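Local coordinates for vacuolar-sorting protein BRO1 (Saccharomyces cerevisiae, PDB 1ZB1) that helps concentrate and sort cargo proteins into the intralumenal vesicles of multivesicular bodies and recruits the DOA4 deubiquitinase to endosomes, at residues Y76-H81 with S366-I371; T18-W23 with L55-N60. All blocks are in the same frame, centred on the assembly; numbering follows the deposited sequence.

Contact 1 of 2, residues Y76-H81 with S366-I371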
ATOM      1  N   TYR A  76      -9.331   1.983 -16.993  1.00 16.92           N
ATOM      2  CA  TYR A  76      -7.997   2.574 -17.164  1.00 15.89           C
ATOM      3  C   TYR A  76      -7.467   2.167 -18.542  1.00 17.02           C
ATOM      4  O   TYR A  76      -6.883   2.990 -19.262  1.00 16.49           O
ATOM      5  CB  TYR A  76      -7.017   2.089 -16.083  1.00 16.53           C
ATOM      6  CG  TYR A  76      -5.713   2.887 -16.039  1.00 16.94           C
ATOM      7  CD1 TYR A  76      -5.567   3.974 -15.177  1.00 17.98           C
ATOM      8  CD2 TYR A  76      -4.648   2.577 -16.887  1.00 17.97           C
ATOM      9  CE1 TYR A  76      -4.391   4.738 -15.155  1.00 15.68           C
ATOM     10  CE2 TYR A  76      -3.464   3.334 -16.882  1.00 16.59           C
ATOM     11  CZ  TYR A  76      -3.344   4.412 -16.013  1.00 19.06           C
ATOM     12  OH  TYR A  76      -2.178   5.158 -15.992  1.00 16.85           O
ATOM     13  N   SER A  77      -7.680   0.906 -18.916  1.00 17.62           N
ATOM     14  CA  SER A  77      -7.221   0.428 -20.220  1.00 18.34           C
ATOM     15  C   SER A  77      -7.806   1.295 -21.325  1.00 17.16           C
ATOM     16  O   SER A  77      -7.102   1.671 -22.260  1.00 17.70           O
ATOM     17  CB  SER A  77      -7.617  -1.037 -20.455  1.00 20.81           C
ATOM     18  OG  SER A  77      -6.908  -1.901 -19.581  1.00 25.78           O
ATOM     19  N   PHE A  78      -9.093   1.612 -21.216  1.00 15.83           N
ATOM     20  CA  PHE A  78      -9.757   2.452 -22.211  1.00 15.26           C
ATOM     21  C   PHE A  78      -9.024   3.782 -22.316  1.00 17.72           C
ATOM     22  O   PHE A  78      -8.755   4.279 -23.410  1.00 17.57           O
ATOM     23  CB  PHE A  78     -11.207   2.731 -21.808  1.00 15.55           C
ATOM     24  CG  PHE A  78     -11.855   3.813 -22.633  1.00 15.60           C
ATOM     25  CD1 PHE A  78     -12.380   3.529 -23.889  1.00 16.56           C
ATOM     26  CD2 PHE A  78     -11.866   5.132 -22.185  1.00 14.16           C
ATOM     27  CE1 PHE A  78     -12.909   4.543 -24.694  1.00 17.88           C
ATOM     28  CE2 PHE A  78     -12.392   6.150 -22.984  1.00 13.85           C
ATOM     29  CZ  PHE A  78     -12.912   5.854 -24.240  1.00 16.11           C
ATOM     30  N   LEU A  79      -8.727   4.358 -21.155  1.00 17.45           N
ATOM     31  CA  LEU A  79      -8.032   5.643 -21.060  1.00 18.98           C
ATOM     32  C   LEU A  79      -6.618   5.599 -21.621  1.00 19.91           C
ATOM     33  O   LEU A  79      -6.179   6.542 -22.284  1.00 20.18           O
ATOM     34  CB  LEU A  79      -7.947   6.079 -19.596  1.00 19.51           C
ATOM     35  CG  LEU A  79      -8.934   7.043 -18.936  1.00 22.51           C
ATOM     36  CD1 LEU A  79     -10.193   7.266 -19.760  1.00 18.42           C
ATOM     37  CD2 LEU A  79      -9.239   6.505 -17.560  1.00 17.57           C
ATOM     38  N   GLU A  80      -5.898   4.519 -21.329  1.00 20.28           N
ATOM     39  CA  GLU A  80      -4.524   4.386 -21.795  1.00 22.59           C
ATOM     40  C   GLU A  80      -4.468   4.324 -23.324  1.00 22.62           C
ATOM     41  O   GLU A  80      -3.630   4.984 -23.949  1.00 22.19           O
ATOM     42  CB  GLU A  80      -3.867   3.144 -21.173  1.00 22.13           C
ATOM     43  CG  GLU A  80      -2.369   3.053 -21.421  1.00 26.29           C
ATOM     44  CD  GLU A  80      -1.595   4.204 -20.793  1.00 30.32           C
ATOM     45  OE1 GLU A  80      -1.958   5.380 -21.028  1.00 33.10           O
ATOM     46  OE2 GLU A  80      -0.614   3.934 -20.075  1.00 32.43           O
ATOM     47  N   HIS A  81      -5.354   3.536 -23.926  1.00 23.00           N
ATOM     48  CA  HIS A  81      -5.395   3.438 -25.382  1.00 23.62           C
ATOM     49  C   HIS A  81      -5.828   4.770 -25.993  1.00 23.26           C
ATOM     50  O   HIS A  81      -5.355   5.146 -27.066  1.00 23.05           O
ATOM     51  CB  HIS A  81      -6.360   2.335 -25.833  1.00 23.97           C
ATOM     52  CG  HIS A  81      -5.795   0.952 -25.734  1.00 26.50           C
ATOM     53  ND1 HIS A  81      -6.233   0.032 -24.803  1.00 26.41           N
ATOM     54  CD2 HIS A  81      -4.835   0.327 -26.456  1.00 25.70           C
ATOM     55  CE1 HIS A  81      -5.568  -1.099 -24.959  1.00 25.86           C
ATOM     56  NE2 HIS A  81      -4.713  -0.946 -25.954  1.00 26.58           N
ATOM     57  N   SER A 366     -13.636   1.331 -32.990  1.00 31.35           N
ATOM     58  CA  SER A 366     -14.502   2.196 -33.794  1.00 31.37           C
ATOM     59  C   SER A 366     -14.720   3.548 -33.116  1.00 30.59           C
ATOM     60  O   SER A 366     -14.751   4.591 -33.774  1.00 30.22           O
ATOM     61  CB  SER A 366     -15.856   1.518 -34.038  1.00 34.16           C
ATOM     62  OG  SER A 366     -15.702   0.293 -34.742  1.00 38.91           O
ATOM     63  N   LEU A 367     -14.883   3.525 -31.799  1.00 27.69           N
ATOM     64  CA  LEU A 367     -15.083   4.754 -31.047  1.00 25.93           C
ATOM     65  C   LEU A 367     -13.847   5.635 -31.215  1.00 25.01           C
ATOM     66  O   LEU A 367     -13.967   6.819 -31.540  1.00 26.01           O
ATOM     67  CB  LEU A 367     -15.339   4.436 -29.564  1.00 22.15           C
ATOM     68  CG  LEU A 367     -15.606   5.619 -28.625  1.00 21.34           C
ATOM     69  CD1 LEU A 367     -16.333   5.139 -27.384  1.00 18.66           C
ATOM     70  CD2 LEU A 367     -14.295   6.296 -28.255  1.00 18.92           C
ATOM     71  N   TYR A 368     -12.665   5.049 -31.015  1.00 23.84           N
ATOM     72  CA  TYR A 368     -11.402   5.783 -31.151  1.00 23.61           C
ATOM     73  C   TYR A 368     -11.244   6.395 -32.547  1.00 26.06           C
ATOM     74  O   TYR A 368     -10.959   7.588 -32.686  1.00 24.33           O
ATOM     75  CB  TYR A 368     -10.203   4.855 -30.892  1.00 23.18           C
ATOM     76  CG  TYR A 368     -10.061   4.326 -29.471  1.00 22.75           C
ATOM     77  CD1 TYR A 368      -9.570   3.038 -29.244  1.00 22.28           C
ATOM     78  CD2 TYR A 368     -10.374   5.114 -28.363  1.00 20.98           C
ATOM     79  CE1 TYR A 368      -9.390   2.542 -27.951  1.00 21.36           C
ATOM     80  CE2 TYR A 368     -10.197   4.627 -27.056  1.00 21.35           C
ATOM     81  CZ  TYR A 368      -9.701   3.337 -26.865  1.00 21.22           C
ATOM     82  OH  TYR A 368      -9.513   2.835 -25.595  1.00 21.89           O
ATOM     83  N   ARG A 369     -11.414   5.570 -33.579  1.00 27.32           N
ATOM     84  CA  ARG A 369     -11.270   6.041 -34.958  1.00 32.98           C
ATOM     85  C   ARG A 369     -12.134   7.263 -35.247  1.00 33.39           C
ATOM     86  O   ARG A 369     -11.720   8.166 -35.972  1.00 35.23           O
ATOM     87  CB  ARG A 369     -11.607   4.912 -35.940  1.00 32.65           C
ATOM     88  CG  ARG A 369     -10.540   3.827 -36.003  1.00 35.99           C
ATOM     89  CD  ARG A 369     -10.982   2.648 -36.858  1.00 39.53           C
ATOM     90  NE  ARG A 369      -9.922   1.653 -37.003  1.00 42.61           N
ATOM     91  CZ  ARG A 369      -8.831   1.824 -37.745  1.00 44.63           C
ATOM     92  NH1 ARG A 369      -8.648   2.953 -38.421  1.00 44.28           N
ATOM     93  NH2 ARG A 369      -7.916   0.864 -37.805  1.00 45.87           N
ATOM     94  N   GLY A 370     -13.329   7.294 -34.669  1.00 34.15           N
ATOM     95  CA  GLY A 370     -14.219   8.421 -34.882  1.00 35.99           C
ATOM     96  C   GLY A 370     -13.699   9.738 -34.334  1.00 38.62           C
ATOM     97  O   GLY A 370     -14.102  10.805 -34.799  1.00 36.57           O
ATOM     98  N   ILE A 371     -12.810   9.675 -33.343  1.00 40.74           N
ATOM     99  CA  ILE A 371     -12.249  10.884 -32.746  1.00 44.14           C
ATOM    100  C   ILE A 371     -11.033  11.392 -33.517  1.00 47.10           C
ATOM    101  O   ILE A 371     -11.134  12.335 -34.304  1.00 49.29           O
ATOM    102  CB  ILE A 371     -11.812  10.647 -31.279  1.00 43.82           C
ATOM    103  CG1 ILE A 371     -12.994  10.144 -30.454  1.00 43.08           C
ATOM    104  CG2 ILE A 371     -11.269  11.940 -30.684  1.00 44.70           C
ATOM    105  CD1 ILE A 371     -12.637   9.809 -29.019  1.00 42.37           C
TER
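In the helix packing of the Bro1 domain, Y368 on helix 349-371 reaches across to F78 and H81 on helix 65-86. The local axes run in roughly the same direction, 33° apart, but stay 11.9 Å from each other, so the long tyrosine spans most of the distance. Y368 OH donates a hydrogen bond of 2.7 Å to F78 O. The hydroxyl lies in the carbonyl plane on a lone pair, at a C=O...O angle of 116°, entering from the flank. The buried phenol oxygen thus has a backbone acceptor, which anchors the far end of the ring.

F78 CG stands anti to the backbone N (chi1 168°), which swings the ring toward helix 349-371. There it lies near parallel to the Y368 ring but slid aside, with centroids 5.4 Å apart and little overlap; F78 CE1 meets Y368 CE2 at 3.6 Å. L367 CD2 adds an aliphatic contact at the edge of the F78 ring, 4.2 Å from CE1, and Y364 packs edge-to-face with F78. H81 meets the tyrosine through its CB, 3.6 Å from Y368 CZ, while the imidazole turns away from Y368, touching M357 and A361 earlier on helix 349-371, and ND1 makes a weak hydrogen bond to S77 O. Aromatic packing and one tyrosine-to-backbone bond join helices whose axes stand well apart at this level, a buried contact of the helical Bro1 fold.

Contact 2 of 2, residues T18-W23 with L55-N60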
ATOM      1  N   THR A  18     -16.030  10.862  -7.325  1.00 16.91           N
ATOM      2  CA  THR A  18     -16.082  11.577  -8.597  1.00 17.78           C
ATOM      3  C   THR A  18     -17.528  11.879  -8.955  1.00 18.23           C
ATOM      4  O   THR A  18     -18.447  11.204  -8.489  1.00 20.01           O
ATOM      5  CB  THR A  18     -15.475  10.743  -9.748  1.00 15.40           C
ATOM      6  OG1 THR A  18     -15.481  11.513 -10.957  1.00 16.84           O
ATOM      7  CG2 THR A  18     -16.305   9.462  -9.985  1.00 16.73           C
ATOM      8  N   GLU A  19     -17.738  12.889  -9.785  1.00 17.88           N
ATOM      9  CA  GLU A  19     -19.090  13.222 -10.199  1.00 18.53           C
ATOM     10  C   GLU A  19     -19.459  12.400 -11.424  1.00 18.14           C
ATOM     11  O   GLU A  19     -18.598  12.054 -12.232  1.00 14.30           O
ATOM     12  CB  GLU A  19     -19.208  14.717 -10.519  1.00 24.42           C
ATOM     13  CG  GLU A  19     -19.081  15.590  -9.281  1.00 30.47           C
ATOM     14  CD  GLU A  19     -19.499  17.023  -9.515  1.00 35.76           C
ATOM     15  OE1 GLU A  19     -19.602  17.767  -8.514  1.00 39.20           O
ATOM     16  OE2 GLU A  19     -19.721  17.406 -10.688  1.00 37.24           O
ATOM     17  N   LYS A  20     -20.741  12.069 -11.545  1.00 19.51           N
ATOM     18  CA  LYS A  20     -21.209  11.305 -12.690  1.00 20.36           C
ATOM     19  C   LYS A  20     -20.857  12.075 -13.964  1.00 21.79           C
ATOM     20  O   LYS A  20     -21.157  13.260 -14.089  1.00 21.12           O
ATOM     21  CB  LYS A  20     -22.721  11.087 -12.573  1.00 24.14           C
ATOM     22  CG  LYS A  20     -23.443  10.812 -13.885  1.00 28.22           C
ATOM     23  CD  LYS A  20     -22.925   9.582 -14.601  1.00 32.35           C
ATOM     24  CE  LYS A  20     -23.672   9.405 -15.926  1.00 35.57           C
ATOM     25  NZ  LYS A  20     -23.138   8.307 -16.760  1.00 29.79           N
ATOM     26  N   LEU A  21     -20.198  11.401 -14.898  1.00 21.35           N
ATOM     27  CA  LEU A  21     -19.805  12.020 -16.161  1.00 22.00           C
ATOM     28  C   LEU A  21     -20.635  11.394 -17.281  1.00 23.22           C
ATOM     29  O   LEU A  21     -20.783  10.174 -17.338  1.00 22.42           O
ATOM     30  CB  LEU A  21     -18.320  11.762 -16.416  1.00 19.52           C
ATOM     31  CG  LEU A  21     -17.622  12.418 -17.608  1.00 23.30           C
ATOM     32  CD1 LEU A  21     -17.310  13.877 -17.283  1.00 19.85           C
ATOM     33  CD2 LEU A  21     -16.322  11.671 -17.901  1.00 21.79           C
ATOM     34  N   ASP A  22     -21.177  12.216 -18.170  1.00 22.94           N
ATOM     35  CA  ASP A  22     -21.977  11.680 -19.270  1.00 26.09           C
ATOM     36  C   ASP A  22     -21.136  11.552 -20.534  1.00 24.93           C
ATOM     37  O   ASP A  22     -21.011  12.506 -21.303  1.00 22.76           O
ATOM     38  CB  ASP A  22     -23.193  12.578 -19.536  1.00 29.07           C
ATOM     39  CG  ASP A  22     -24.133  11.995 -20.582  1.00 32.55           C
ATOM     40  OD1 ASP A  22     -25.267  12.497 -20.715  1.00 34.64           O
ATOM     41  OD2 ASP A  22     -23.738  11.035 -21.275  1.00 33.28           O
ATOM     42  N   TRP A  23     -20.555  10.370 -20.746  1.00 24.34           N
ATOM     43  CA  TRP A  23     -19.731  10.138 -21.926  1.00 23.79           C
ATOM     44  C   TRP A  23     -20.545  10.249 -23.220  1.00 23.80           C
ATOM     45  O   TRP A  23     -20.025  10.699 -24.234  1.00 22.64           O
ATOM     46  CB  TRP A  23     -19.057   8.759 -21.868  1.00 22.13           C
ATOM     47  CG  TRP A  23     -17.662   8.768 -21.286  1.00 21.05           C
ATOM     48  CD1 TRP A  23     -17.282   8.312 -20.056  1.00 21.32           C
ATOM     49  CD2 TRP A  23     -16.468   9.240 -21.924  1.00 19.61           C
ATOM     50  NE1 TRP A  23     -15.919   8.464 -19.889  1.00 19.29           N
ATOM     51  CE2 TRP A  23     -15.397   9.031 -21.020  1.00 19.93           C
ATOM     52  CE3 TRP A  23     -16.197   9.815 -23.173  1.00 20.85           C
ATOM     53  CZ2 TRP A  23     -14.075   9.380 -21.327  1.00 18.34           C
ATOM     54  CZ3 TRP A  23     -14.877  10.161 -23.478  1.00 20.41           C
ATOM     55  CH2 TRP A  23     -13.837   9.940 -22.556  1.00 21.20           C
ATOM     56  N   LEU A  55     -19.593   1.637 -17.891  1.00 16.94           N
ATOM     57  CA  LEU A  55     -18.366   1.130 -17.285  1.00 15.67           C
ATOM     58  C   LEU A  55     -17.814   2.115 -16.253  1.00 16.44           C
ATOM     59  O   LEU A  55     -17.449   1.713 -15.149  1.00 14.63           O
ATOM     60  CB  LEU A  55     -17.315   0.861 -18.366  1.00 12.80           C
ATOM     61  CG  LEU A  55     -15.913   0.475 -17.889  1.00 14.92           C
ATOM     62  CD1 LEU A  55     -15.969  -0.839 -17.109  1.00 15.30           C
ATOM     63  CD2 LEU A  55     -14.973   0.349 -19.100  1.00 15.80           C
ATOM     64  N   ARG A  56     -17.763   3.400 -16.601  1.00 15.42           N
ATOM     65  CA  ARG A  56     -17.248   4.402 -15.664  1.00 16.08           C
ATOM     66  C   ARG A  56     -18.131   4.484 -14.427  1.00 16.62           C
ATOM     67  O   ARG A  56     -17.639   4.641 -13.307  1.00 14.71           O
ATOM     68  CB  ARG A  56     -17.158   5.790 -16.314  1.00 15.92           C
ATOM     69  CG  ARG A  56     -16.568   6.873 -15.368  1.00 19.32           C
ATOM     70  CD  ARG A  56     -16.483   8.253 -16.044  1.00 22.89           C
ATOM     71  NE  ARG A  56     -15.573   9.170 -15.353  1.00 28.32           N
ATOM     72  CZ  ARG A  56     -15.863   9.852 -14.247  1.00 30.08           C
ATOM     73  NH1 ARG A  56     -17.056   9.743 -13.674  1.00 38.83           N
ATOM     74  NH2 ARG A  56     -14.949  10.649 -13.708  1.00 27.08           N
ATOM     75  N   ASN A  57     -19.443   4.387 -14.611  1.00 16.86           N
ATOM     76  CA  ASN A  57     -20.313   4.441 -13.449  1.00 17.76           C
ATOM     77  C   ASN A  57     -20.043   3.225 -12.565  1.00 16.48           C
ATOM     78  O   ASN A  57     -20.008   3.342 -11.335  1.00 16.60           O
ATOM     79  CB  ASN A  57     -21.787   4.510 -13.872  1.00 21.49           C
ATOM     80  CG  ASN A  57     -22.168   5.881 -14.403  1.00 26.50           C
ATOM     81  OD1 ASN A  57     -21.769   6.899 -13.841  1.00 29.91           O
ATOM     82  ND2 ASN A  57     -22.950   5.914 -15.473  1.00 27.73           N
ATOM     83  N   ASN A  58     -19.813   2.064 -13.177  1.00 16.53           N
ATOM     84  CA  ASN A  58     -19.542   0.857 -12.384  1.00 15.75           C
ATOM     85  C   ASN A  58     -18.167   0.840 -11.710  1.00 16.13           C
ATOM     86  O   ASN A  58     -17.943   0.084 -10.767  1.00 17.12           O
ATOM     87  CB  ASN A  58     -19.722  -0.407 -13.235  1.00 15.36           C
ATOM     88  CG  ASN A  58     -21.182  -0.674 -13.571  1.00 18.15           C
ATOM     89  OD1 ASN A  58     -22.080  -0.234 -12.847  1.00 20.36           O
ATOM     90  ND2 ASN A  58     -21.425  -1.410 -14.653  1.00 16.95           N
ATOM     91  N   ALA A  59     -17.246   1.675 -12.183  1.00 16.96           N
ATOM     92  CA  ALA A  59     -15.917   1.737 -11.575  1.00 14.74           C
ATOM     93  C   ALA A  59     -15.992   2.649 -10.352  1.00 16.20           C
ATOM     94  O   ALA A  59     -15.030   2.784  -9.590  1.00 16.60           O
ATOM     95  CB  ALA A  59     -14.912   2.295 -12.571  1.00 16.75           C
ATOM     96  N   ASN A  60     -17.150   3.263 -10.156  1.00 17.31           N
ATOM     97  CA  ASN A  60     -17.302   4.189  -9.045  1.00 17.01           C
ATOM     98  C   ASN A  60     -18.572   4.002  -8.231  1.00 18.43           C
ATOM     99  O   ASN A  60     -19.065   4.950  -7.600  1.00 15.45           O
ATOM    100  CB  ASN A  60     -17.211   5.616  -9.599  1.00 17.42           C
ATOM    101  CG  ASN A  60     -15.817   5.936 -10.124  1.00 15.33           C
ATOM    102  OD1 ASN A  60     -14.888   6.151  -9.345  1.00 16.72           O
ATOM    103  ND2 ASN A  60     -15.660   5.940 -11.448  1.00 15.79           N
TER
HETATM  104  O   HOH W   1     -19.499   8.564 -14.484  1.00 12.74           O
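In the Bro1 domain, R56 near the end of helix 46-58 holds T18, E19 and L21 of the loop leading into helix 23-34. The R56 chain runs extended from CG to NE and carries the guanidinium to the loop. R56 NH2 donates to T18 OG1 at 2.9 Å and 159°, nearly in the guanidinium plane. R56 NH1 gives a more bent bond to E19 O, 3.1 Å and 137°, tilted from that plane. T18 OG1 also bonds to T98 O of strand 97-100, and R56 NE forms a salt bridge with E121, so the arginine is gripped along its edges and its rotation is fixed. N60 ND2 turns back to R56 O.

Van der Waals packing completes the hold. L21 CB lies over one face of the R56 guanidinium, offset toward the rim, 3.6 Å from NH1. R56 CD lies at the W23 ring edge, 3.9 Å from NE1, which itself bonds to Y75. T18 CG2 crosses to N60 CG at 3.6 Å.

On the more exposed side, K20, bent at its second torsion, crosses N57 obliquely; its NZ forms a salt bridge with D53 and donates to L21 O.

One water bridges the segments: it accepts from R56 NH1 (2.8 Å) and L21 N (3.0 Å) and donates to N57 OD1 (2.9 Å).

Overall arrangement
The two contacts lie on the same side of the chain's centre, with their own centres about 16 Å apart, and they touch where F78 CE2 of contact 1 packs on W23 CZ2 of contact 2. Contact 1 is buried and joins helices distant in sequence, relying on aromatic packing and a single direct hydrogen bond. Contact 2 is partly buried and joins an N-terminal loop to helix 46-58 through an arginine network, a water and polar side chains nearer the surface. Helix 65-86 serves both: it supplies one side of contact 1, and its Y75 bonds to W23 of contact 2. Helix 118-139 pairs K122 with E80, which points away from contact 1, and sends E121 to R56.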